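PDB 2GAX: hypothetical protein Atu0240 from Agrobacterium tumefaciens str. C58, which is of unknown function but belongs to the DUF2000 family, probably related to the PTH2-type peptidyl-tRNA hydrolases. Local coordinates for residues R78-S83 with D125-G130. Sequence-based numbering, arbitrary orientation.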
ATOM      1  N   ARG A  78       4.932   6.575 -14.003  1.00 34.01           N
ATOM      2  CA  ARG A  78       3.587   7.131 -14.187  1.00 33.94           C
ATOM      3  C   ARG A  78       3.261   8.305 -13.262  1.00 33.61           C
ATOM      4  O   ARG A  78       2.087   8.680 -13.112  1.00 33.80           O
ATOM      5  CB  ARG A  78       2.564   6.023 -13.955  1.00 35.02           C
ATOM      6  CG  ARG A  78       2.739   4.830 -14.863  1.00 36.58           C
ATOM      7  CD  ARG A  78       1.968   5.027 -16.126  1.00 40.72           C
ATOM      8  NE  ARG A  78       2.067   3.864 -17.002  1.00 43.60           N
ATOM      9  CZ  ARG A  78       1.534   3.812 -18.217  1.00 45.21           C
ATOM     10  NH1 ARG A  78       0.861   4.854 -18.691  1.00 46.01           N
ATOM     11  NH2 ARG A  78       1.674   2.718 -18.955  1.00 46.29           N
ATOM     12  N   ASP A  79       4.287   8.887 -12.638  1.00 32.53           N
ATOM     13  CA  ASP A  79       4.109  10.051 -11.749  1.00 32.34           C
ATOM     14  C   ASP A  79       3.126   9.825 -10.596  1.00 31.83           C
ATOM     15  O   ASP A  79       2.438  10.757 -10.167  1.00 31.68           O
ATOM     16  CB  ASP A  79       3.679  11.307 -12.531  1.00 32.69           C
ATOM     17  CG  ASP A  79       4.722  11.773 -13.524  1.00 34.64           C
ATOM     18  OD1 ASP A  79       5.926  11.757 -13.202  1.00 35.17           O
ATOM     19  OD2 ASP A  79       4.319  12.179 -14.634  1.00 36.55           O
ATOM     20  N   ILE A  80       3.083   8.595 -10.091  1.00 31.65           N
ATOM     21  CA  ILE A  80       2.257   8.250  -8.931  1.00 30.89           C
ATOM     22  C   ILE A  80       3.093   8.327  -7.654  1.00 30.83           C
ATOM     23  O   ILE A  80       4.249   7.865  -7.616  1.00 31.02           O
ATOM     24  CB  ILE A  80       1.642   6.824  -9.084  1.00 30.61           C
ATOM     25  CG1 ILE A  80       0.987   6.642 -10.465  1.00 31.06           C
ATOM     26  CG2 ILE A  80       0.704   6.463  -7.910  1.00 29.26           C
ATOM     27  CD1 ILE A  80      -0.125   7.627 -10.807  1.00 30.63           C
ATOM     28  N   THR A  81       2.519   8.955  -6.631  1.00 30.11           N
ATOM     29  CA  THR A  81       3.094   8.974  -5.296  1.00 29.70           C
ATOM     30  C   THR A  81       2.468   7.822  -4.515  1.00 29.18           C
ATOM     31  O   THR A  81       1.244   7.750  -4.366  1.00 29.29           O
ATOM     32  CB  THR A  81       2.875  10.340  -4.597  1.00 30.07           C
ATOM     33  OG1 THR A  81       3.495  11.372  -5.377  1.00 28.93           O
ATOM     34  CG2 THR A  81       3.483  10.348  -3.192  1.00 30.29           C
ATOM     35  N   THR A  82       3.314   6.914  -4.037  1.00 28.03           N
ATOM     36  CA  THR A  82       2.826   5.661  -3.449  1.00 27.66           C
ATOM     37  C   THR A  82       3.182   5.570  -1.972  1.00 26.28           C
ATOM     38  O   THR A  82       4.036   6.307  -1.503  1.00 26.78           O
ATOM     39  CB  THR A  82       3.446   4.430  -4.163  1.00 27.65           C
ATOM     40  OG1 THR A  82       4.882   4.502  -4.117  1.00 28.31           O
ATOM     41  CG2 THR A  82       2.976   4.335  -5.603  1.00 29.05           C
ATOM     42  N   SER A  83       2.512   4.691  -1.237  1.00 26.43           N
ATOM     43  CA  SER A  83       3.063   4.226   0.048  1.00 26.06           C
ATOM     44  C   SER A  83       4.031   3.083  -0.235  1.00 26.01           C
ATOM     45  O   SER A  83       3.766   2.254  -1.094  1.00 25.85           O
ATOM     46  CB  SER A  83       1.952   3.723   0.969  1.00 26.24           C
ATOM     47  OG  SER A  83       0.950   4.709   1.112  1.00 27.60           O
ATOM     48  N   ASP A 125      -4.024  -0.651 -13.172  1.00 38.55           N
ATOM     49  CA  ASP A 125      -3.933  -1.966 -13.823  1.00 39.78           C
ATOM     50  C   ASP A 125      -2.646  -2.155 -14.646  1.00 39.81           C
ATOM     51  O   ASP A 125      -2.076  -3.251 -14.677  1.00 39.70           O
ATOM     52  CB  ASP A 125      -5.166  -2.205 -14.700  1.00 40.62           C
ATOM     53  CG  ASP A 125      -6.449  -2.277 -13.896  1.00 42.56           C
ATOM     54  OD1 ASP A 125      -6.447  -2.891 -12.802  1.00 44.79           O
ATOM     55  OD2 ASP A 125      -7.465  -1.722 -14.366  1.00 46.58           O
ATOM     56  N   LYS A 126      -2.200  -1.090 -15.312  1.00 40.13           N
ATOM     57  CA  LYS A 126      -0.904  -1.080 -16.006  1.00 40.43           C
ATOM     58  C   LYS A 126       0.281  -1.190 -15.035  1.00 39.65           C
ATOM     59  O   LYS A 126       1.248  -1.906 -15.292  1.00 39.78           O
ATOM     60  CB  LYS A 126      -0.759   0.188 -16.857  1.00 40.39           C
ATOM     61  CG  LYS A 126      -1.654   0.204 -18.098  1.00 41.56           C
ATOM     62  CD  LYS A 126      -1.497   1.488 -18.916  1.00 42.33           C
ATOM     63  CE  LYS A 126      -2.071   1.313 -20.322  1.00 44.63           C
ATOM     64  NZ  LYS A 126      -1.416   0.184 -21.068  1.00 44.65           N
ATOM     65  N   ILE A 127       0.198  -0.467 -13.921  1.00 38.94           N
ATOM     66  CA  ILE A 127       1.273  -0.454 -12.943  1.00 38.15           C
ATOM     67  C   ILE A 127       1.439  -1.836 -12.312  1.00 38.40           C
ATOM     68  O   ILE A 127       2.555  -2.347 -12.211  1.00 37.70           O
ATOM     69  CB  ILE A 127       1.038   0.645 -11.878  1.00 38.09           C
ATOM     70  CG1 ILE A 127       1.393   2.013 -12.458  1.00 37.24           C
ATOM     71  CG2 ILE A 127       1.839   0.370 -10.608  1.00 37.15           C
ATOM     72  CD1 ILE A 127       0.837   3.187 -11.673  1.00 36.71           C
ATOM     73  N   THR A 128       0.314  -2.446 -11.941  1.00 38.86           N
ATOM     74  CA  THR A 128       0.300  -3.687 -11.165  1.00 39.30           C
ATOM     75  C   THR A 128       0.394  -4.958 -12.024  1.00 40.44           C
ATOM     76  O   THR A 128       0.304  -6.068 -11.495  1.00 40.43           O
ATOM     77  CB  THR A 128      -0.968  -3.781 -10.278  1.00 39.03           C
ATOM     78  OG1 THR A 128      -2.126  -3.917 -11.115  1.00 38.86           O
ATOM     79  CG2 THR A 128      -1.119  -2.538  -9.389  1.00 38.20           C
ATOM     80  N   LYS A 129       0.577  -4.803 -13.335  1.00 41.75           N
ATOM     81  CA  LYS A 129       0.701  -5.957 -14.245  1.00 43.05           C
ATOM     82  C   LYS A 129       1.709  -6.984 -13.737  1.00 43.26           C
ATOM     83  O   LYS A 129       2.839  -6.643 -13.370  1.00 43.41           O
ATOM     84  CB  LYS A 129       1.087  -5.496 -15.652  1.00 43.29           C
ATOM     85  CG  LYS A 129       0.968  -6.565 -16.735  1.00 45.64           C
ATOM     86  CD  LYS A 129       1.513  -6.026 -18.054  1.00 48.21           C
ATOM     87  CE  LYS A 129       1.622  -7.103 -19.116  1.00 49.37           C
ATOM     88  NZ  LYS A 129       2.274  -6.554 -20.336  1.00 51.73           N
ATOM     89  N   GLY A 130       1.291  -8.242 -13.717  1.00 43.94           N
ATOM     90  CA  GLY A 130       2.150  -9.320 -13.254  1.00 44.29           C
ATOM     91  C   GLY A 130       1.684  -9.889 -11.927  1.00 44.71           C
ATOM     92  O   GLY A 130       1.673 -11.116 -11.741  1.00 44.86           O
TER
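Ile127, Ile80 and Arg78 form a small, mostly apolar side-chain contact between the loop that follows helix 65-77 and the last turn of helix 121-127, beside the mixed beta-sheet of this alpha/beta fold. The loop begins with a Schellman motif: Asp79, at positive phi, gives its N to Leu76 O, while Ile80 N reaches back to Ser75 O. This turn ends the helix and sends the chain on toward edge strand 83-86, leaving Arg78 and Ile80, on either side of Asp79 in sequence, both directed at helix 121-127. Ile127 is the buried member, and a branched hydrocarbon suits its place, where it packs on Ile71 and beside Ser75 of helix 65-77. With CG1 anti to its carbonyl carbon (chi1 -77°) and the chain then extended, its CD1 is carried to the loop. There CD1 meets Ile80 CG1 at 3.7 Å and lies 4.0 Å from Arg78 CB. Both isoleucines rest on strand 112-120, Ile80 on Ala119 and Ile127 on Leu117. Arg78 has a double role. Its methylenes run past Ile127 in the opposite direction, CG 3.9 Å from Ile127 CG1, and pack along that side of the isoleucine; a bend at chi2 (-89°) then turns the outer chain toward Lys126. Long chains with charged ends suit this exposed border, where their carbons can pack without the charged groups having to be buried. Arg78 NH2 and Lys126 NZ, like charges, stand 4.5 Å apart, a repulsion that solvent probably weakens. What touches the guanidinium is carbon: Lys126 CD sits over one of its faces, 3.4 Å from Arg78 NH2.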